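Local coordinates for periplasmic binding protein (Thermotoga lettingae TMO, PDB 4RY8) that binds 5-methylthioribose in the cleft between its two lobes, probably as the solute-binding component of a sugar transporter, at residues V106-D117 / L275-P283. Numbering follows the deposited sequence.
Sequences VDDNRVPEIEQD and LPKYLLVEP. With SR1 (5-S-methyl-5-thio-alpha-D-ribofuranose), chain G.
The ring of Tyr278 and the carboxylate of Glu113 lie side by side but turned 84° apart, with Glu113 OE1 at the ring edge, 3.5 Å from Tyr278 CE1. Lys277 CG sits over one ring face, offset toward the rim, and a water at the edge joins Tyr278 OH to Glu113 OE2. Phe164 of the second subunit meets the same ring edge-to-face, and Arg163 of that subunit forms a salt bridge with Glu113 OE1. Val106 N reaches Glu113 OE2 from above the carboxylate plane; Lys277 NZ comes on the anti side, tilted to the other face, and forms a salt bridge of 2.9 Å with OE2. A bend at chi2 (54°) carries Lys277 NZ into the 106-111 loop, where it also donates to Val106 O and Val111 O, both at 2.8 Å, and to Asp108 O at 3.1 Å. Replacing this lysine with an alanine would probably strip Val106 O and Val111 O of the ammonium and cost Glu113 OE2 its salt bridge, leaving the loop freer to shift. Beyond the lysine, strands 113-115 and 278-280 pair in parallel through four backbone bonds, from Glu113 N to Lys277 O (2.8 Å) at one end to Val281 N to Glu115 O (2.8 Å) at the other, Leu279 giving and taking the two between. Strand 278-280 thereby closes one edge of a lobe's parallel sheet. At the far end Gln116 NE2 donates to O2 of the bound methylthioribose (3.0 Å), while Thr253 holds Gln116 OE1. The contact thus combines a buried ammonium, met by one carboxylate and three carbonyls that probably favour its protonated form, with a strand pairing that leads into the sugar pocket.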
ATOM      1  N   VAL C 106      -0.550 -20.190  -4.931  1.00 25.20           N
ATOM      2  CA  VAL C 106       0.033 -21.548  -5.139  1.00 27.61           C
ATOM      3  C   VAL C 106       1.559 -21.558  -5.169  1.00 29.20           C
ATOM      4  O   VAL C 106       2.201 -20.797  -5.909  1.00 28.46           O
ATOM      5  CB  VAL C 106      -0.598 -22.264  -6.373  1.00 29.81           C
ATOM      6  CG1 VAL C 106      -0.905 -21.272  -7.457  1.00 37.95           C
ATOM      7  CG2 VAL C 106       0.280 -23.381  -6.922  1.00 29.53           C
ATOM      8  N   ASP C 107       2.125 -22.464  -4.365  1.00 34.54           N
ATOM      9  CA  ASP C 107       3.568 -22.659  -4.233  1.00 32.80           C
ATOM     10  C   ASP C 107       4.127 -23.455  -5.407  1.00 28.81           C
ATOM     11  O   ASP C 107       4.621 -24.549  -5.231  1.00 34.28           O
ATOM     12  CB  ASP C 107       3.875 -23.414  -2.910  1.00 45.86           C
ATOM     13  CG  ASP C 107       5.381 -23.624  -2.655  1.00 37.17           C
ATOM     14  OD1 ASP C 107       6.222 -22.927  -3.247  1.00 44.61           O
ATOM     15  OD2 ASP C 107       5.723 -24.491  -1.830  1.00 53.97           O
ATOM     16  N   ASP C 108       4.073 -22.894  -6.607  1.00 29.19           N
ATOM     17  CA  ASP C 108       4.637 -23.570  -7.771  1.00 31.38           C
ATOM     18  C   ASP C 108       4.905 -22.500  -8.802  1.00 25.23           C
ATOM     19  O   ASP C 108       3.982 -21.793  -9.171  1.00 27.28           O
ATOM     20  CB  ASP C 108       3.644 -24.599  -8.335  1.00 36.83           C
ATOM     21  CG  ASP C 108       4.265 -25.485  -9.394  1.00 34.28           C
ATOM     22  OD1 ASP C 108       4.767 -24.951 -10.409  1.00 33.23           O
ATOM     23  OD2 ASP C 108       4.242 -26.720  -9.208  1.00 33.33           O
ATOM     24  N   ASN C 109       6.152 -22.393  -9.256  1.00 28.01           N
ATOM     25  CA  ASN C 109       6.592 -21.325 -10.174  1.00 33.89           C
ATOM     26  C   ASN C 109       6.001 -21.394 -11.582  1.00 29.77           C
ATOM     27  O   ASN C 109       6.103 -20.420 -12.342  1.00 30.11           O
ATOM     28  CB  ASN C 109       8.143 -21.272 -10.220  1.00 41.32           C
ATOM     29  CG  ASN C 109       8.702 -20.249 -11.226  1.00 67.53           C
ATOM     30  OD1 ASN C 109       9.429 -20.620 -12.154  1.00 70.60           O
ATOM     31  ND2 ASN C 109       8.400 -18.961 -11.026  1.00 48.93           N
ATOM     32  N   ARG C 110       5.354 -22.509 -11.923  1.00 27.91           N
ATOM     33  CA  ARG C 110       4.690 -22.667 -13.226  1.00 30.13           C
ATOM     34  C   ARG C 110       3.335 -21.950 -13.335  1.00 31.47           C
ATOM     35  O   ARG C 110       2.839 -21.732 -14.447  1.00 26.82           O
ATOM     36  CB  ARG C 110       4.494 -24.146 -13.537  1.00 32.16           C
ATOM     37  CG  ARG C 110       5.784 -24.893 -13.838  1.00 35.04           C
ATOM     38  CD  ARG C 110       5.538 -26.393 -13.978  1.00 35.49           C
ATOM     39  NE  ARG C 110       5.139 -26.979 -12.710  1.00 30.08           N
ATOM     40  CZ  ARG C 110       4.917 -28.275 -12.498  1.00 33.54           C
ATOM     41  NH1 ARG C 110       5.029 -29.162 -13.484  1.00 35.40           N
ATOM     42  NH2 ARG C 110       4.562 -28.674 -11.283  1.00 30.41           N
ATOM     43  N   VAL C 111       2.770 -21.571 -12.185  1.00 25.99           N
ATOM     44  CA  VAL C 111       1.413 -21.014 -12.092  1.00 26.14           C
ATOM     45  C   VAL C 111       1.406 -19.556 -11.744  1.00 23.20           C
ATOM     46  O   VAL C 111       1.555 -19.196 -10.582  1.00 21.77           O
ATOM     47  CB  VAL C 111       0.643 -21.715 -10.964  1.00 24.77           C
ATOM     48  CG1 VAL C 111      -0.780 -21.190 -10.857  1.00 22.15           C
ATOM     49  CG2 VAL C 111       0.689 -23.216 -11.199  1.00 28.74           C
ATOM     50  N   PRO C 112       1.171 -18.703 -12.739  1.00 21.92           N
ATOM     51  CA  PRO C 112       0.967 -17.332 -12.424  1.00 20.69           C
ATOM     52  C   PRO C 112      -0.249 -17.134 -11.565  1.00 19.81           C
ATOM     53  O   PRO C 112      -1.261 -17.856 -11.717  1.00 22.28           O
ATOM     54  CB  PRO C 112       0.779 -16.650 -13.793  1.00 22.62           C
ATOM     55  CG  PRO C 112       1.123 -17.663 -14.803  1.00 24.61           C
ATOM     56  CD  PRO C 112       1.025 -18.994 -14.170  1.00 27.32           C
ATOM     57  N   GLU C 113      -0.134 -16.166 -10.662  1.00 19.22           N
ATOM     58  CA  GLU C 113      -1.189 -15.757  -9.797  1.00 19.05           C
ATOM     59  C   GLU C 113      -1.649 -14.321 -10.130  1.00 20.25           C
ATOM     60  O   GLU C 113      -0.896 -13.353  -9.983  1.00 23.33           O
ATOM     61  CB  GLU C 113      -0.737 -15.828  -8.352  1.00 21.02           C
ATOM     62  CG  GLU C 113      -0.360 -17.200  -7.863  1.00 24.39           C
ATOM     63  CD  GLU C 113       0.201 -17.148  -6.452  1.00 33.11           C
ATOM     64  OE1 GLU C 113      -0.157 -16.211  -5.682  1.00 28.73           O
ATOM     65  OE2 GLU C 113       1.000 -18.046  -6.079  1.00 27.22           O
ATOM     66  N   ILE C 114      -2.899 -14.215 -10.572  1.00 19.53           N
ATOM     67  CA  ILE C 114      -3.593 -12.927 -10.774  1.00 21.85           C
ATOM     68  C   ILE C 114      -4.272 -12.496  -9.474  1.00 19.76           C
ATOM     69  O   ILE C 114      -4.970 -13.282  -8.829  1.00 23.36           O
ATOM     70  CB  ILE C 114      -4.629 -13.014 -11.926  1.00 21.07           C
ATOM     71  CG1 ILE C 114      -3.935 -13.467 -13.219  1.00 33.65           C
ATOM     72  CG2 ILE C 114      -5.287 -11.663 -12.136  1.00 24.27           C
ATOM     73  CD1 ILE C 114      -4.852 -13.819 -14.381  1.00 27.43           C
ATOM     74  N   GLU C 115      -4.043 -11.265  -9.050  1.00 24.98           N
ATOM     75  CA  GLU C 115      -4.885 -10.679  -8.029  1.00 20.02           C
ATOM     76  C   GLU C 115      -4.979  -9.200  -8.185  1.00 18.78           C
ATOM     77  O   GLU C 115      -4.280  -8.614  -9.028  1.00 25.78           O
ATOM     78  CB  GLU C 115      -4.328 -10.981  -6.636  1.00 23.54           C
ATOM     79  CG  GLU C 115      -2.876 -10.581  -6.469  1.00 22.65           C
ATOM     80  CD  GLU C 115      -2.528 -10.409  -5.008  1.00 45.07           C
ATOM     81  OE1 GLU C 115      -1.944 -11.351  -4.409  1.00 27.95           O
ATOM     82  OE2 GLU C 115      -2.871  -9.343  -4.470  1.00 26.53           O
ATOM     83  N   GLN C 116      -5.829  -8.595  -7.357  1.00 16.62           N
ATOM     84  CA  GLN C 116      -6.048  -7.156  -7.436  1.00 21.45           C
ATOM     85  C   GLN C 116      -5.192  -6.345  -6.484  1.00 24.23           C
ATOM     86  O   GLN C 116      -5.575  -5.219  -6.099  1.00 18.48           O
ATOM     87  CB  GLN C 116      -7.487  -6.875  -7.154  1.00 17.34           C
ATOM     88  CG  GLN C 116      -8.403  -7.579  -8.109  1.00 18.24           C
ATOM     89  CD  GLN C 116      -9.829  -7.509  -7.679  1.00 24.76           C
ATOM     90  OE1 GLN C 116     -10.596  -6.696  -8.171  1.00 18.64           O
ATOM     91  NE2 GLN C 116     -10.200  -8.354  -6.762  1.00 16.12           N
ATOM     92  N   ASP C 117      -4.017  -6.897  -6.160  1.00 17.27           N
ATOM     93  CA  ASP C 117      -3.093  -6.321  -5.183  1.00 17.99           C
ATOM     94  C   ASP C 117      -3.903  -6.171  -3.923  1.00 18.96           C
ATOM     95  O   ASP C 117      -4.164  -5.074  -3.453  1.00 21.30           O
ATOM     96  CB  ASP C 117      -2.435  -5.003  -5.630  1.00 20.21           C
ATOM     97  CG  ASP C 117      -1.221  -4.659  -4.813  1.00 24.81           C
ATOM     98  OD1 ASP C 117      -1.042  -5.212  -3.693  1.00 22.48           O
ATOM     99  OD2 ASP C 117      -0.392  -3.872  -5.276  1.00 25.24           O
ATOM    100  N   LEU C 275       5.086 -16.319 -18.278  1.00 33.02           N
ATOM    101  CA  LEU C 275       4.424 -15.182 -17.677  1.00 31.31           C
ATOM    102  C   LEU C 275       5.067 -14.832 -16.361  1.00 28.04           C
ATOM    103  O   LEU C 275       5.653 -15.699 -15.698  1.00 28.38           O
ATOM    104  CB  LEU C 275       2.926 -15.466 -17.466  1.00 29.11           C
ATOM    105  CG  LEU C 275       1.920 -14.854 -18.487  1.00 34.10           C
ATOM    106  CD1 LEU C 275       2.470 -14.813 -19.907  1.00 35.43           C
ATOM    107  CD2 LEU C 275       0.564 -15.561 -18.457  1.00 28.39           C
ATOM    108  N   PRO C 276       4.936 -13.568 -15.957  1.00 28.79           N
ATOM    109  CA  PRO C 276       5.329 -13.242 -14.604  1.00 35.77           C
ATOM    110  C   PRO C 276       4.588 -14.140 -13.573  1.00 29.43           C
ATOM    111  O   PRO C 276       3.488 -14.629 -13.830  1.00 24.65           O
ATOM    112  CB  PRO C 276       4.915 -11.771 -14.462  1.00 34.50           C
ATOM    113  CG  PRO C 276       4.894 -11.225 -15.877  1.00 40.08           C
ATOM    114  CD  PRO C 276       4.582 -12.378 -16.770  1.00 31.48           C
ATOM    115  N   LYS C 277       5.220 -14.404 -12.449  1.00 25.61           N
ATOM    116  CA  LYS C 277       4.597 -15.183 -11.399  1.00 22.54           C
ATOM    117  C   LYS C 277       3.423 -14.430 -10.783  1.00 24.44           C
ATOM    118  O   LYS C 277       2.424 -15.046 -10.401  1.00 22.23           O
ATOM    119  CB  LYS C 277       5.643 -15.541 -10.355  1.00 24.01           C
ATOM    120  CG  LYS C 277       5.145 -16.270  -9.101  1.00 22.89           C
ATOM    121  CD  LYS C 277       4.347 -17.526  -9.327  1.00 25.47           C
ATOM    122  CE  LYS C 277       3.514 -17.796  -8.067  1.00 27.31           C
ATOM    123  NZ  LYS C 277       2.842 -19.115  -8.056  1.00 26.14           N
ATOM    124  N   TYR C 278       3.533 -13.099 -10.658  1.00 22.42           N
ATOM    125  CA  TYR C 278       2.477 -12.284 -10.053  1.00 21.24           C
ATOM    126  C   TYR C 278       1.956 -11.266 -11.063  1.00 27.03           C
ATOM    127  O   TYR C 278       2.732 -10.540 -11.630  1.00 25.68           O
ATOM    128  CB  TYR C 278       2.957 -11.618  -8.775  1.00 20.11           C
ATOM    129  CG  TYR C 278       3.378 -12.675  -7.736  1.00 21.08           C
ATOM    130  CD1 TYR C 278       2.441 -13.443  -7.071  1.00 22.93           C
ATOM    131  CD2 TYR C 278       4.693 -12.896  -7.460  1.00 20.46           C
ATOM    132  CE1 TYR C 278       2.836 -14.446  -6.157  1.00 20.47           C
ATOM    133  CE2 TYR C 278       5.096 -13.857  -6.548  1.00 21.57           C
ATOM    134  CZ  TYR C 278       4.160 -14.637  -5.917  1.00 21.21           C
ATOM    135  OH  TYR C 278       4.590 -15.599  -5.011  1.00 24.39           O
ATOM    136  N   LEU C 279       0.650 -11.291 -11.319  1.00 23.14           N
ATOM    137  CA  LEU C 279      -0.020 -10.354 -12.210  1.00 23.58           C
ATOM    138  C   LEU C 279      -0.971  -9.579 -11.319  1.00 27.89           C
ATOM    139  O   LEU C 279      -2.054 -10.051 -10.960  1.00 31.90           O
ATOM    140  CB  LEU C 279      -0.726 -11.101 -13.353  1.00 24.71           C
ATOM    141  CG  LEU C 279       0.160 -11.805 -14.408  1.00 23.01           C
ATOM    142  CD1 LEU C 279      -0.631 -12.652 -15.374  1.00 28.59           C
ATOM    143  CD2 LEU C 279       1.030 -10.846 -15.207  1.00 30.83           C
ATOM    144  N   LEU C 280      -0.497  -8.427 -10.858  1.00 23.96           N
ATOM    145  CA  LEU C 280      -1.274  -7.586  -9.964  1.00 25.44           C
ATOM    146  C   LEU C 280      -2.028  -6.520 -10.790  1.00 28.72           C
ATOM    147  O   LEU C 280      -1.418  -5.736 -11.523  1.00 29.43           O
ATOM    148  CB  LEU C 280      -0.363  -6.882  -8.959  1.00 36.27           C
ATOM    149  CG  LEU C 280       0.560  -7.705  -8.072  1.00 38.73           C
ATOM    150  CD1 LEU C 280       1.175  -6.796  -7.031  1.00 45.38           C
ATOM    151  CD2 LEU C 280      -0.160  -8.836  -7.404  1.00 26.31           C
ATOM    152  N   VAL C 281      -3.351  -6.541 -10.697  1.00 29.69           N
ATOM    153  CA  VAL C 281      -4.192  -5.496 -11.247  1.00 21.65           C
ATOM    154  C   VAL C 281      -4.303  -4.333 -10.250  1.00 24.97           C
ATOM    155  O   VAL C 281      -4.753  -4.527  -9.131  1.00 28.30           O
ATOM    156  CB  VAL C 281      -5.601  -6.016 -11.638  1.00 28.16           C
ATOM    157  CG1 VAL C 281      -6.392  -4.907 -12.357  1.00 33.59           C
ATOM    158  CG2 VAL C 281      -5.475  -7.220 -12.579  1.00 26.76           C
ATOM    159  N   GLU C 282      -3.974  -3.120 -10.701  1.00 24.06           N
ATOM    160  CA  GLU C 282      -3.798  -1.959  -9.826  1.00 23.50           C
ATOM    161  C   GLU C 282      -5.165  -1.411  -9.347  1.00 21.00           C
ATOM    162  O   GLU C 282      -5.985  -0.943 -10.118  1.00 21.81           O
ATOM    163  CB  GLU C 282      -2.977  -0.876 -10.558  1.00 29.72           C
ATOM    164  CG  GLU C 282      -2.345   0.205  -9.694  1.00 57.37           C
ATOM    165  CD  GLU C 282      -1.874   1.405 -10.529  1.00 47.77           C
ATOM    166  OE1 GLU C 282      -1.200   1.212 -11.571  1.00 49.44           O
ATOM    167  OE2 GLU C 282      -2.200   2.548 -10.150  1.00 44.48           O
ATOM    168  N   PRO C 283      -5.412  -1.416  -8.057  1.00 18.77           N
ATOM    169  CA  PRO C 283      -6.715  -0.975  -7.569  1.00 18.56           C
ATOM    170  C   PRO C 283      -6.762   0.479  -7.289  1.00 19.32           C
ATOM    171  O   PRO C 283      -5.722   1.076  -7.021  1.00 25.43           O
ATOM    172  CB  PRO C 283      -6.824  -1.660  -6.201  1.00 17.58           C
ATOM    173  CG  PRO C 283      -5.401  -1.635  -5.745  1.00 17.56           C
ATOM    174  CD  PRO C 283      -4.550  -1.897  -6.950  1.00 20.69           C
TER
HETATM  175  CS  SR1 G 401     -15.842 -14.155  -1.489  1.00 25.10           C
HETATM  176  S   SR1 G 401     -14.282 -13.477  -2.010  1.00 20.45           S
HETATM  177  C5  SR1 G 401     -14.995 -11.942  -2.650  1.00 25.11           C
HETATM  178  C4  SR1 G 401     -13.917 -11.029  -3.228  1.00 20.17           C
HETATM  179  O4  SR1 G 401     -13.277 -11.760  -4.222  1.00 23.29           O
HETATM  180  C1  SR1 G 401     -13.017 -10.954  -5.388  1.00 43.30           C
HETATM  181  O1  SR1 G 401     -11.640 -10.870  -5.533  1.00 27.28           O
HETATM  182  C2  SR1 G 401     -13.615  -9.569  -5.190  1.00 30.48           C
HETATM  183  O2  SR1 G 401     -12.693  -8.451  -5.085  1.00 20.18           O
HETATM  184  C3  SR1 G 401     -14.412  -9.761  -3.915  1.00 21.80           C
HETATM  185  O3  SR1 G 401     -14.267  -8.635  -3.060  1.00 22.86           O
HETATM  186  O   HOH W   1       2.451 -16.908  -4.081  1.00 26.33           O